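Local coordinates for putatuve endo-xylanase (Clostridium stercorarium, PDB 1O8P), which probably binds xylan and cellulose chains as a family 6 carbohydrate-binding module of a putative endo-xylanase, helping to hold the enzyme on plant cell-wall polysaccharide, at residues G21-F26 / K66-G71; V91-P96 / G127-V132; P40-F45 / S52-I57. One frame throughout, in Å; residues are numbered along the deposited sequence.

Interaction 1 of 3, residues G21-F26 / K66-G71; sequences GTRSAF and KNIDFG
In the beta-sandwich of this family 6 module, strand 23-24 joins the margin of the larger sheet through a short parallel pairing, in which R23 bridges I68 and S24 bridges D69. R23 lies at the centre: its N donates to N67 O (3.1 Å) and its O accepts from D69 N (2.7 Å), both bonds nearly straight. N67 O takes a second donor, T22 OG1, which sits above the carbonyl plane. Two residues beyond R23, A25 N donates to D69 O at 3.0 Å. On the I68 side of the sheet, A25 CB touches I68 CG2 and lies over a face of the F70 ring, 3.9 Å from its centroid, a CH-pi contact. The R23 chain bends at chi3 (-87°), laying one guanidinium face against I68 CD1, while NH2 makes a weak bond to K66 O and a salt bridge to D35. Both strands end in side-chain turns: S24 OG accepts from F26 N (an ST turn) and D69 OD1 from G71 N (an Asx turn), while D69 OD2 accepts from V19 N. A water donates to D69 O and lies in the plane of the F26 ring, whose edge also meets F70 O, 3.3 Å from F26 CZ.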
ATOM      1  N   GLY A  21      -6.346  19.074   4.662  1.00 22.25           N
ATOM      2  CA  GLY A  21      -7.073  18.250   3.698  1.00 20.02           C
ATOM      3  C   GLY A  21      -6.271  17.044   3.245  1.00 19.71           C
ATOM      4  O   GLY A  21      -6.565  16.411   2.250  1.00 18.32           O
ATOM      5  N   THR A  22      -5.224  16.752   3.997  1.00 20.49           N
ATOM      6  CA  THR A  22      -4.211  15.787   3.583  1.00 22.14           C
ATOM      7  C   THR A  22      -3.790  14.845   4.713  1.00 21.85           C
ATOM      8  O   THR A  22      -3.997  15.153   5.876  1.00 22.81           O
ATOM      9  CB  THR A  22      -3.083  16.655   3.030  1.00 21.84           C
ATOM     10  OG1 THR A  22      -3.032  16.490   1.616  1.00 26.10           O
ATOM     11  CG2 THR A  22      -1.815  16.361   3.590  1.00 17.24           C
ATOM     12  N   ARG A  23      -3.252  13.685   4.336  1.00 22.09           N
ATOM     13  CA  ARG A  23      -2.690  12.687   5.205  1.00 22.42           C
ATOM     14  C   ARG A  23      -1.202  12.675   4.944  1.00 22.35           C
ATOM     15  O   ARG A  23      -0.767  12.748   3.765  1.00 21.11           O
ATOM     16  CB  ARG A  23      -3.203  11.294   4.823  1.00 22.75           C
ATOM     17  CG  ARG A  23      -4.642  11.046   5.156  1.00 26.08           C
ATOM     18  CD  ARG A  23      -5.096   9.655   4.853  1.00 27.00           C
ATOM     19  NE  ARG A  23      -5.549   9.515   3.472  1.00 24.89           N
ATOM     20  CZ  ARG A  23      -6.036   8.391   2.957  1.00 24.63           C
ATOM     21  NH1 ARG A  23      -6.134   7.272   3.690  1.00 23.14           N
ATOM     22  NH2 ARG A  23      -6.418   8.382   1.694  1.00 24.50           N
ATOM     23  N   SER A  24      -0.423  12.549   6.021  1.00 20.50           N
ATOM     24  CA  SER A  24       1.022  12.473   5.880  1.00 20.23           C
ATOM     25  C   SER A  24       1.472  11.169   5.188  1.00 20.12           C
ATOM     26  O   SER A  24       0.884  10.096   5.423  1.00 19.84           O
ATOM     27  CB  SER A  24       1.684  12.544   7.251  1.00 19.67           C
ATOM     28  OG  SER A  24       3.091  12.666   7.063  1.00 20.13           O
ATOM     29  N   ALA A  25       2.521  11.267   4.367  1.00 19.61           N
ATOM     30  CA  ALA A  25       3.185  10.097   3.750  1.00 19.36           C
ATOM     31  C   ALA A  25       4.011   9.342   4.789  1.00 19.43           C
ATOM     32  O   ALA A  25       4.300   8.171   4.619  1.00 17.79           O
ATOM     33  CB  ALA A  25       4.141  10.561   2.590  1.00 18.15           C
ATOM     34  N   PHE A  26       4.427  10.074   5.834  1.00 19.41           N
ATOM     35  CA  PHE A  26       5.392   9.636   6.843  1.00 19.99           C
ATOM     36  C   PHE A  26       4.817   9.062   8.143  1.00 20.10           C
ATOM     37  O   PHE A  26       5.582   8.680   8.982  1.00 20.72           O
ATOM     38  CB  PHE A  26       6.411  10.744   7.116  1.00 18.67           C
ATOM     39  CG  PHE A  26       6.967  11.335   5.870  1.00 21.45           C
ATOM     40  CD1 PHE A  26       7.996  10.687   5.180  1.00 20.19           C
ATOM     41  CD2 PHE A  26       6.430  12.534   5.345  1.00 20.21           C
ATOM     42  CE1 PHE A  26       8.505  11.226   4.009  1.00 21.48           C
ATOM     43  CE2 PHE A  26       6.911  13.068   4.177  1.00 19.98           C
ATOM     44  CZ  PHE A  26       7.960  12.429   3.500  1.00 22.84           C
ATOM     45  N   LYS A  66      -5.976   8.999  -1.828  1.00 18.95           N
ATOM     46  CA  LYS A  66      -5.899  10.359  -2.324  1.00 19.71           C
ATOM     47  C   LYS A  66      -5.254  11.285  -1.331  1.00 19.14           C
ATOM     48  O   LYS A  66      -5.262  11.021  -0.151  1.00 20.13           O
ATOM     49  CB  LYS A  66      -7.320  10.848  -2.664  1.00 20.14           C
ATOM     50  CG  LYS A  66      -7.905  10.199  -3.906  1.00 23.93           C
ATOM     51  CD  LYS A  66      -9.258  10.830  -4.239  1.00 31.58           C
ATOM     52  CE  LYS A  66      -9.205  11.617  -5.562  1.00 38.47           C
ATOM     53  NZ  LYS A  66      -8.383  12.915  -5.521  1.00 41.73           N
ATOM     54  N   ASN A  67      -4.656  12.366  -1.807  1.00 19.69           N
ATOM     55  CA  ASN A  67      -4.197  13.435  -0.919  1.00 19.84           C
ATOM     56  C   ASN A  67      -3.141  12.988   0.092  1.00 19.29           C
ATOM     57  O   ASN A  67      -3.216  13.339   1.264  1.00 19.17           O
ATOM     58  CB  ASN A  67      -5.403  14.127  -0.226  1.00 19.97           C
ATOM     59  CG  ASN A  67      -6.425  14.657  -1.249  1.00 25.27           C
ATOM     60  OD1 ASN A  67      -7.635  14.330  -1.216  1.00 30.35           O
ATOM     61  ND2 ASN A  67      -5.932  15.435  -2.184  1.00 22.70           N
ATOM     62  N   ILE A  68      -2.139  12.236  -0.363  1.00 17.99           N
ATOM     63  CA  ILE A  68      -0.983  11.979   0.519  1.00 17.22           C
ATOM     64  C   ILE A  68       0.038  13.136   0.410  1.00 17.04           C
ATOM     65  O   ILE A  68       0.465  13.506  -0.687  1.00 16.02           O
ATOM     66  CB  ILE A  68      -0.336  10.610   0.212  1.00 16.56           C
ATOM     67  CG1 ILE A  68      -1.376   9.478   0.167  1.00 14.12           C
ATOM     68  CG2 ILE A  68       0.823  10.311   1.141  1.00 17.20           C
ATOM     69  CD1 ILE A  68      -2.415   9.481   1.297  1.00 16.13           C
ATOM     70  N   ASP A  69       0.436  13.672   1.553  1.00 16.69           N
ATOM     71  CA  ASP A  69       1.380  14.763   1.607  1.00 16.57           C
ATOM     72  C   ASP A  69       2.824  14.236   1.807  1.00 16.88           C
ATOM     73  O   ASP A  69       3.167  13.750   2.885  1.00 15.66           O
ATOM     74  CB  ASP A  69       0.959  15.710   2.715  1.00 17.15           C
ATOM     75  CG  ASP A  69       1.828  16.908   2.792  1.00 18.18           C
ATOM     76  OD1 ASP A  69       2.745  17.026   1.961  1.00 16.86           O
ATOM     77  OD2 ASP A  69       1.702  17.776   3.665  1.00 23.58           O
ATOM     78  N   PHE A  70       3.635  14.290   0.732  1.00 16.79           N
ATOM     79  CA  PHE A  70       5.040  13.767   0.689  1.00 16.11           C
ATOM     80  C   PHE A  70       6.056  14.859   1.100  1.00 16.77           C
ATOM     81  O   PHE A  70       7.273  14.638   1.147  1.00 17.55           O
ATOM     82  CB  PHE A  70       5.392  13.226  -0.730  1.00 15.26           C
ATOM     83  CG  PHE A  70       4.787  11.842  -1.042  1.00 16.81           C
ATOM     84  CD1 PHE A  70       3.433  11.703  -1.378  1.00 13.89           C
ATOM     85  CD2 PHE A  70       5.570  10.684  -0.979  1.00 15.76           C
ATOM     86  CE1 PHE A  70       2.874  10.455  -1.636  1.00 13.96           C
ATOM     87  CE2 PHE A  70       5.019   9.422  -1.266  1.00 18.53           C
ATOM     88  CZ  PHE A  70       3.648   9.312  -1.588  1.00 16.08           C
ATOM     89  N   GLY A  71       5.566  16.068   1.351  1.00 18.02           N
ATOM     90  CA  GLY A  71       6.421  17.142   1.807  1.00 18.98           C
ATOM     91  C   GLY A  71       7.522  17.399   0.819  1.00 19.99           C
ATOM     92  O   GLY A  71       7.273  17.491  -0.371  1.00 19.47           O
TER
HETATM   93  O   HOH W   1       4.038  15.335   5.249  1.00 25.03           O

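Interaction 2 of 3, residues V91-P96 / G127-V132; sequences VRLGSP and GVKDIV
R92 and V132 form an antiparallel hydrogen-bonded pair: R92 N donates to V132 O in the carbonyl plane, and V132 N returns a bond to R92 O, each 2.9 Å long. L93 and I131 are the next, non-hydrogen-bonded pair, where L93 CA approaches D130 O closely enough for a CA-H...O contact. The ladder ends with G94 N bonded to D130 O (2.8 Å), the donor standing above the carbonyl plane.

On the face carrying L93 and I131 the contact is apolar. L93 CD2 lies 3.9 Å from K129 CB and 4.0 Å from I131 CD1, so one methyl serves two neighbours on the facing strand. The I131 and V91 side chains cross at an angle, with I131 CG2, anti to the backbone N while CG1 sits beside it (chi1 -66°), 3.9 Å from V91 CG1.

V132, on the other face, loses more surface to the facing segment than any other residue of this contact. After G94, at positive phi, the chain turns, with S95 N bonded to L93 O, and folds back over the V132 side chain. The two methyls divide the work: CG2 faces the backbone of S95, 3.6 Å from its N, while CG1 faces the proline ring of P96, 4.0 Å from CD.

Polar ends are held from outside: the extended R92 chain brings its guanidinium to G98 O and Q90 OE1, K129 NZ reaches A126 O, and S95 OG accepts from S97 N. D130 uses both carboxylate oxygens, one for N67 N and the other for a salt bridge to K66.

The pairing lies within the larger sheet of the sandwich: strand 128-135 runs between strands 87-93 and 62-69, and strand 100-106 flanks 87-93 on its other side.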
ATOM      1  N   VAL A  91       3.530   0.687  -6.650  1.00 18.47           N
ATOM      2  CA  VAL A  91       3.202   1.975  -6.056  1.00 18.45           C
ATOM      3  C   VAL A  91       3.224   3.010  -7.185  1.00 18.77           C
ATOM      4  O   VAL A  91       4.272   3.266  -7.770  1.00 18.86           O
ATOM      5  CB  VAL A  91       4.167   2.359  -4.873  1.00 18.09           C
ATOM      6  CG1 VAL A  91       3.670   3.643  -4.207  1.00 17.82           C
ATOM      7  CG2 VAL A  91       4.254   1.221  -3.836  1.00 16.44           C
ATOM      8  N   ARG A  92       2.056   3.565  -7.502  1.00 18.85           N
ATOM      9  CA  ARG A  92       1.876   4.416  -8.676  1.00 19.96           C
ATOM     10  C   ARG A  92       1.224   5.748  -8.331  1.00 20.79           C
ATOM     11  O   ARG A  92       0.575   5.878  -7.285  1.00 19.91           O
ATOM     12  CB  ARG A  92       0.978   3.735  -9.707  1.00 19.61           C
ATOM     13  CG  ARG A  92       1.453   2.420 -10.230  1.00 20.52           C
ATOM     14  CD  ARG A  92       0.849   2.173 -11.528  1.00 23.63           C
ATOM     15  NE  ARG A  92       1.443   1.081 -12.251  1.00 28.22           N
ATOM     16  CZ  ARG A  92       2.037   1.195 -13.422  1.00 29.47           C
ATOM     17  NH1 ARG A  92       2.165   2.369 -14.016  1.00 29.89           N
ATOM     18  NH2 ARG A  92       2.531   0.120 -13.989  1.00 32.66           N
ATOM     19  N   LEU A  93       1.389   6.735  -9.221  1.00 22.05           N
ATOM     20  CA  LEU A  93       0.710   8.020  -9.078  1.00 23.49           C
ATOM     21  C   LEU A  93      -0.651   8.064  -9.814  1.00 25.18           C
ATOM     22  O   LEU A  93      -0.751   7.645 -10.966  1.00 24.42           O
ATOM     23  CB  LEU A  93       1.580   9.120  -9.637  1.00 23.95           C
ATOM     24  CG  LEU A  93       2.880   9.432  -8.904  1.00 25.76           C
ATOM     25  CD1 LEU A  93       3.562  10.576  -9.624  1.00 25.13           C
ATOM     26  CD2 LEU A  93       2.628   9.741  -7.399  1.00 22.63           C
ATOM     27  N   GLY A  94      -1.694   8.559  -9.139  1.00 26.20           N
ATOM     28  CA  GLY A  94      -2.891   8.999  -9.852  1.00 27.07           C
ATOM     29  C   GLY A  94      -3.846   7.867 -10.154  1.00 27.59           C
ATOM     30  O   GLY A  94      -4.973   7.899  -9.698  1.00 28.21           O
ATOM     31  N   SER A  95      -3.384   6.855 -10.873  1.00 27.44           N
ATOM     32  CA  SER A  95      -4.224   5.735 -11.238  1.00 29.08           C
ATOM     33  C   SER A  95      -3.366   4.504 -11.428  1.00 28.61           C
ATOM     34  O   SER A  95      -2.143   4.597 -11.388  1.00 28.71           O
ATOM     35  CB  SER A  95      -5.005   6.061 -12.534  1.00 30.11           C
ATOM     36  OG  SER A  95      -4.150   5.992 -13.672  1.00 33.19           O
ATOM     37  N   PRO A  96      -3.991   3.342 -11.625  1.00 28.85           N
ATOM     38  CA  PRO A  96      -3.263   2.115 -11.968  1.00 28.97           C
ATOM     39  C   PRO A  96      -2.347   2.201 -13.234  1.00 29.31           C
ATOM     40  O   PRO A  96      -1.440   1.373 -13.413  1.00 29.35           O
ATOM     41  CB  PRO A  96      -4.387   1.105 -12.190  1.00 28.69           C
ATOM     42  CG  PRO A  96      -5.474   1.606 -11.405  1.00 28.73           C
ATOM     43  CD  PRO A  96      -5.443   3.093 -11.484  1.00 29.10           C
ATOM     44  N   GLY A 127       5.433  16.816  -2.482  1.00 18.40           N
ATOM     45  CA  GLY A 127       4.130  17.499  -2.514  1.00 18.13           C
ATOM     46  C   GLY A 127       2.957  16.543  -2.380  1.00 19.32           C
ATOM     47  O   GLY A 127       3.116  15.403  -1.953  1.00 18.45           O
ATOM     48  N   VAL A 128       1.778  16.989  -2.804  1.00 19.20           N
ATOM     49  CA  VAL A 128       0.564  16.229  -2.562  1.00 20.62           C
ATOM     50  C   VAL A 128       0.192  15.365  -3.751  1.00 21.13           C
ATOM     51  O   VAL A 128       0.003  15.899  -4.864  1.00 21.74           O
ATOM     52  CB  VAL A 128      -0.628  17.131  -2.132  1.00 20.83           C
ATOM     53  CG1 VAL A 128      -1.869  16.247  -1.840  1.00 20.11           C
ATOM     54  CG2 VAL A 128      -0.231  17.924  -0.876  1.00 21.55           C
ATOM     55  N   LYS A 129       0.090  14.040  -3.506  1.00 20.68           N
ATOM     56  CA  LYS A 129      -0.180  13.058  -4.544  1.00 20.38           C
ATOM     57  C   LYS A 129      -1.281  12.067  -4.180  1.00 20.47           C
ATOM     58  O   LYS A 129      -1.501  11.737  -3.014  1.00 20.49           O
ATOM     59  CB  LYS A 129       1.077  12.232  -4.906  1.00 21.02           C
ATOM     60  CG  LYS A 129       2.331  12.997  -5.361  1.00 22.66           C
ATOM     61  CD  LYS A 129       2.157  13.731  -6.671  1.00 25.64           C
ATOM     62  CE  LYS A 129       3.523  14.135  -7.285  1.00 27.13           C
ATOM     63  NZ  LYS A 129       3.880  15.590  -6.906  1.00 31.82           N
ATOM     64  N   ASP A 130      -1.948  11.564  -5.213  1.00 20.10           N
ATOM     65  CA  ASP A 130      -2.788  10.391  -5.100  1.00 19.61           C
ATOM     66  C   ASP A 130      -1.978   9.148  -5.337  1.00 19.07           C
ATOM     67  O   ASP A 130      -1.311   9.031  -6.371  1.00 19.61           O
ATOM     68  CB  ASP A 130      -3.928  10.449  -6.093  1.00 19.07           C
ATOM     69  CG  ASP A 130      -4.872  11.610  -5.819  1.00 19.67           C
ATOM     70  OD1 ASP A 130      -4.834  12.278  -4.741  1.00 22.50           O
ATOM     71  OD2 ASP A 130      -5.665  11.954  -6.681  1.00 23.13           O
ATOM     72  N   ILE A 131      -2.040   8.219  -4.381  1.00 18.89           N
ATOM     73  CA  ILE A 131      -1.243   6.981  -4.449  1.00 18.17           C
ATOM     74  C   ILE A 131      -2.126   5.775  -4.741  1.00 18.17           C
ATOM     75  O   ILE A 131      -3.181   5.573  -4.124  1.00 15.98           O
ATOM     76  CB  ILE A 131      -0.406   6.726  -3.141  1.00 18.42           C
ATOM     77  CG1 ILE A 131       0.670   7.793  -2.984  1.00 17.32           C
ATOM     78  CG2 ILE A 131       0.337   5.336  -3.201  1.00 17.33           C
ATOM     79  CD1 ILE A 131       1.825   7.706  -4.064  1.00 13.86           C
ATOM     80  N   VAL A 132      -1.654   4.971  -5.679  1.00 17.89           N
ATOM     81  CA  VAL A 132      -2.317   3.728  -6.048  1.00 17.87           C
ATOM     82  C   VAL A 132      -1.421   2.517  -5.789  1.00 17.99           C
ATOM     83  O   VAL A 132      -0.285   2.492  -6.220  1.00 17.97           O
ATOM     84  CB  VAL A 132      -2.763   3.792  -7.553  1.00 18.35           C
ATOM     85  CG1 VAL A 132      -3.576   2.561  -7.939  1.00 15.24           C
ATOM     86  CG2 VAL A 132      -3.549   5.107  -7.782  1.00 17.66           C
TER

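Interaction 3 of 3, residues P40-F45 / S52-I57; sequences PNLQIF and SAIGYI. With CA (calcium ion), chain B.
F45 and Y56 meet in a T-shaped (edge-to-face) pair, the F45 edge directed at the tyrosine face with ring centroids 4.8 Å apart and planes at 72°. CZ of F45 comes within 3.4 Å of Y56 CD1, and with no side chain at G55 the same phenylalanine brings CE2 to 3.7 Å from G55 CA. Beside the tyrosine the Q43 amide runs alongside, NE2 lying 3.3 Å from Y56 CD2 and the two planes turned 70° from each other. N41 O meets the tyrosine at its ring edge. This aromatic side is the more exposed one.

The segments belong to the beta hairpin of strands 43-46 and 52-55, an antiparallel pair beside the main sheets of the sandwich. Its hydrogen-bonded pairs are Q43 with G55 and F45 with A53, each joined by two backbone bonds.

The opposite face, with I44 and I54, turns inward at I54. Its CG1 occupies the crowded position between backbone N and carbonyl carbon (chi1 59°), and CG2 lies beside L42 CD2 and I44 CG1; L42 CD1 packs along I57 CG1 at 3.8 Å. I54 and I57 both continue onto F135. At the start of strand 52-55, next to the hairpin's connection, S52 O binds the calcium ion at 2.4 Å, joining Q30, E32 and D142, and S52 N donates to a water that is also a calcium ligand.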
ATOM      1  N   PRO A  40     -13.633  -6.818  -7.237  1.00 30.39           N
ATOM      2  CA  PRO A  40     -14.967  -7.216  -6.748  1.00 30.72           C
ATOM      3  C   PRO A  40     -14.952  -7.858  -5.376  1.00 31.40           C
ATOM      4  O   PRO A  40     -15.869  -7.571  -4.594  1.00 31.41           O
ATOM      5  CB  PRO A  40     -15.454  -8.250  -7.791  1.00 31.40           C
ATOM      6  CG  PRO A  40     -14.209  -8.600  -8.635  1.00 33.20           C
ATOM      7  CD  PRO A  40     -13.387  -7.282  -8.618  1.00 30.64           C
ATOM      8  N   ASN A  41     -13.923  -8.669  -5.087  1.00 31.30           N
ATOM      9  CA  ASN A  41     -13.834  -9.456  -3.858  1.00 30.54           C
ATOM     10  C   ASN A  41     -13.177  -8.768  -2.678  1.00 29.72           C
ATOM     11  O   ASN A  41     -13.218  -9.306  -1.576  1.00 29.48           O
ATOM     12  CB  ASN A  41     -13.041 -10.734  -4.114  1.00 31.37           C
ATOM     13  CG  ASN A  41     -13.760 -11.705  -5.056  1.00 34.10           C
ATOM     14  OD1 ASN A  41     -14.906 -11.479  -5.435  1.00 36.34           O
ATOM     15  ND2 ASN A  41     -13.086 -12.789  -5.419  1.00 34.31           N
ATOM     16  N   LEU A  42     -12.546  -7.613  -2.909  1.00 28.54           N
ATOM     17  CA  LEU A  42     -11.679  -6.990  -1.925  1.00 28.00           C
ATOM     18  C   LEU A  42     -12.455  -6.804  -0.641  1.00 27.19           C
ATOM     19  O   LEU A  42     -13.601  -6.393  -0.684  1.00 26.50           O
ATOM     20  CB  LEU A  42     -11.140  -5.636  -2.419  1.00 28.45           C
ATOM     21  CG  LEU A  42      -9.799  -5.193  -1.803  1.00 31.13           C
ATOM     22  CD1 LEU A  42      -8.883  -4.511  -2.814  1.00 34.17           C
ATOM     23  CD2 LEU A  42     -10.092  -4.236  -0.671  1.00 33.15           C
ATOM     24  N   GLN A  43     -11.817  -7.097   0.489  1.00 26.61           N
ATOM     25  CA  GLN A  43     -12.484  -6.988   1.816  1.00 26.76           C
ATOM     26  C   GLN A  43     -11.566  -6.494   2.899  1.00 24.73           C
ATOM     27  O   GLN A  43     -10.363  -6.626   2.768  1.00 23.07           O
ATOM     28  CB  GLN A  43     -12.987  -8.359   2.249  1.00 26.58           C
ATOM     29  CG  GLN A  43     -14.456  -8.475   2.111  1.00 32.18           C
ATOM     30  CD  GLN A  43     -14.843  -9.898   2.076  1.00 37.25           C
ATOM     31  OE1 GLN A  43     -14.697 -10.615   3.088  1.00 39.10           O
ATOM     32  NE2 GLN A  43     -15.312 -10.351   0.920  1.00 37.88           N
ATOM     33  N   ILE A  44     -12.135  -5.996   4.001  1.00 23.66           N
ATOM     34  CA  ILE A  44     -11.343  -5.626   5.162  1.00 22.05           C
ATOM     35  C   ILE A  44     -11.577  -6.670   6.238  1.00 23.05           C
ATOM     36  O   ILE A  44     -12.730  -7.006   6.543  1.00 24.06           O
ATOM     37  CB  ILE A  44     -11.726  -4.198   5.633  1.00 22.44           C
ATOM     38  CG1 ILE A  44     -11.549  -3.189   4.474  1.00 19.77           C
ATOM     39  CG2 ILE A  44     -10.977  -3.814   6.905  1.00 20.60           C
ATOM     40  CD1 ILE A  44     -12.331  -1.878   4.608  1.00 17.12           C
ATOM     41  N   PHE A  45     -10.491  -7.193   6.797  1.00 22.51           N
ATOM     42  CA  PHE A  45     -10.533  -8.223   7.811  1.00 22.98           C
ATOM     43  C   PHE A  45      -9.984  -7.687   9.127  1.00 23.35           C
ATOM     44  O   PHE A  45      -8.995  -6.946   9.136  1.00 23.57           O
ATOM     45  CB  PHE A  45      -9.703  -9.453   7.409  1.00 23.12           C
ATOM     46  CG  PHE A  45     -10.162 -10.108   6.146  1.00 23.33           C
ATOM     47  CD1 PHE A  45     -11.494 -10.520   6.004  1.00 22.45           C
ATOM     48  CD2 PHE A  45      -9.259 -10.341   5.107  1.00 26.04           C
ATOM     49  CE1 PHE A  45     -11.935 -11.101   4.846  1.00 23.36           C
ATOM     50  CE2 PHE A  45      -9.705 -10.941   3.932  1.00 26.42           C
ATOM     51  CZ  PHE A  45     -11.059 -11.300   3.807  1.00 22.27           C
ATOM     52  N   SER A  52      -6.986  -3.765  11.381  1.00 22.94           N
ATOM     53  CA  SER A  52      -7.598  -4.345  10.183  1.00 22.05           C
ATOM     54  C   SER A  52      -6.619  -4.391   9.028  1.00 20.92           C
ATOM     55  O   SER A  52      -5.632  -3.664   9.026  1.00 20.07           O
ATOM     56  CB  SER A  52      -8.827  -3.537   9.732  1.00 22.59           C
ATOM     57  OG  SER A  52      -9.805  -3.431  10.739  1.00 23.67           O
ATOM     58  N   ALA A  53      -6.904  -5.228   8.032  1.00 19.50           N
ATOM     59  CA  ALA A  53      -6.055  -5.307   6.871  1.00 18.96           C
ATOM     60  C   ALA A  53      -6.949  -5.541   5.673  1.00 18.72           C
ATOM     61  O   ALA A  53      -8.035  -6.079   5.786  1.00 19.48           O
ATOM     62  CB  ALA A  53      -5.027  -6.422   7.027  1.00 19.24           C
ATOM     63  N   ILE A  54      -6.543  -5.062   4.521  1.00 18.27           N
ATOM     64  CA  ILE A  54      -7.240  -5.484   3.314  1.00 17.48           C
ATOM     65  C   ILE A  54      -6.761  -6.898   2.905  1.00 17.53           C
ATOM     66  O   ILE A  54      -5.609  -7.265   3.151  1.00 15.51           O
ATOM     67  CB  ILE A  54      -7.109  -4.418   2.213  1.00 17.08           C
ATOM     68  CG1 ILE A  54      -5.614  -4.156   1.868  1.00 16.59           C
ATOM     69  CG2 ILE A  54      -7.848  -3.107   2.688  1.00 15.68           C
ATOM     70  CD1 ILE A  54      -5.348  -3.171   0.735  1.00 14.36           C
ATOM     71  N   GLY A  55      -7.664  -7.659   2.277  1.00 17.48           N
ATOM     72  CA  GLY A  55      -7.421  -9.015   1.795  1.00 17.41           C
ATOM     73  C   GLY A  55      -8.445  -9.390   0.702  1.00 18.12           C
ATOM     74  O   GLY A  55      -9.157  -8.496   0.224  1.00 17.28           O
ATOM     75  N   TYR A  56      -8.540 -10.698   0.362  1.00 18.79           N
ATOM     76  CA  TYR A  56      -9.290 -11.253  -0.780  0.50 18.92           C
ATOM     77  C   TYR A  56      -8.869 -10.510  -2.033  1.00 20.01           C
ATOM     78  O   TYR A  56      -9.685 -10.200  -2.908  1.00 21.58           O
ATOM     79  CB  TYR A  56     -10.826 -11.257  -0.601  0.50 18.07           C
ATOM     80  CG  TYR A  56     -11.445 -12.317   0.315  0.50 18.19           C
ATOM     81  CD1 TYR A  56     -10.660 -13.205   1.074  0.50 19.87           C
ATOM     82  CD2 TYR A  56     -12.830 -12.400   0.453  0.50 18.70           C
ATOM     83  CE1 TYR A  56     -11.248 -14.159   1.937  0.50 20.58           C
ATOM     84  CE2 TYR A  56     -13.432 -13.324   1.297  0.50 19.81           C
ATOM     85  CZ  TYR A  56     -12.651 -14.216   2.050  0.50 21.48           C
ATOM     86  OH  TYR A  56     -13.274 -15.127   2.908  0.50 19.27           O
ATOM     87  N   ILE A  57      -7.569 -10.214  -2.107  1.00 21.45           N
ATOM     88  CA  ILE A  57      -6.949  -9.503  -3.239  1.00 20.84           C
ATOM     89  C   ILE A  57      -6.518 -10.482  -4.338  1.00 20.98           C
ATOM     90  O   ILE A  57      -6.106 -11.603  -4.056  1.00 21.46           O
ATOM     91  CB  ILE A  57      -5.773  -8.605  -2.736  1.00 20.69           C
ATOM     92  CG1 ILE A  57      -6.316  -7.284  -2.144  1.00 21.18           C
ATOM     93  CG2 ILE A  57      -4.693  -8.374  -3.812  1.00 17.61           C
ATOM     94  CD1 ILE A  57      -5.313  -6.576  -1.259  1.00 21.12           C
TER
HETATM   95 CA    CA B1149      -4.623  -1.543   9.009  1.00 28.93          CA
HETATM   96  O   HOH W   2      -5.685  -1.204  11.197  1.00 23.47           O

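Interactions 1 and 2 hold the same sheet: strands 62-69 and 128-135 are neighbours in it, I68 N lies 2.8 Å from K129 O, and D130 ties the two contacts together through K66 and N67. Interaction 1 adds a parallel edge strand; interaction 2 pairs antiparallel strands. Interaction 3 is a separate hairpin, centre to centre about 23 Å from interaction 1 and about 20 Å from interaction 2, touching neither. All three are partly buried, each with an apolar inner side. Elsewhere they differ: side-chain turns and the R23-D35 salt bridge in interaction 1, R92 and K129 tied to nearby carbonyls in interaction 2, an exposed aromatic pair and, at its strand's start, a calcium ligand in interaction 3.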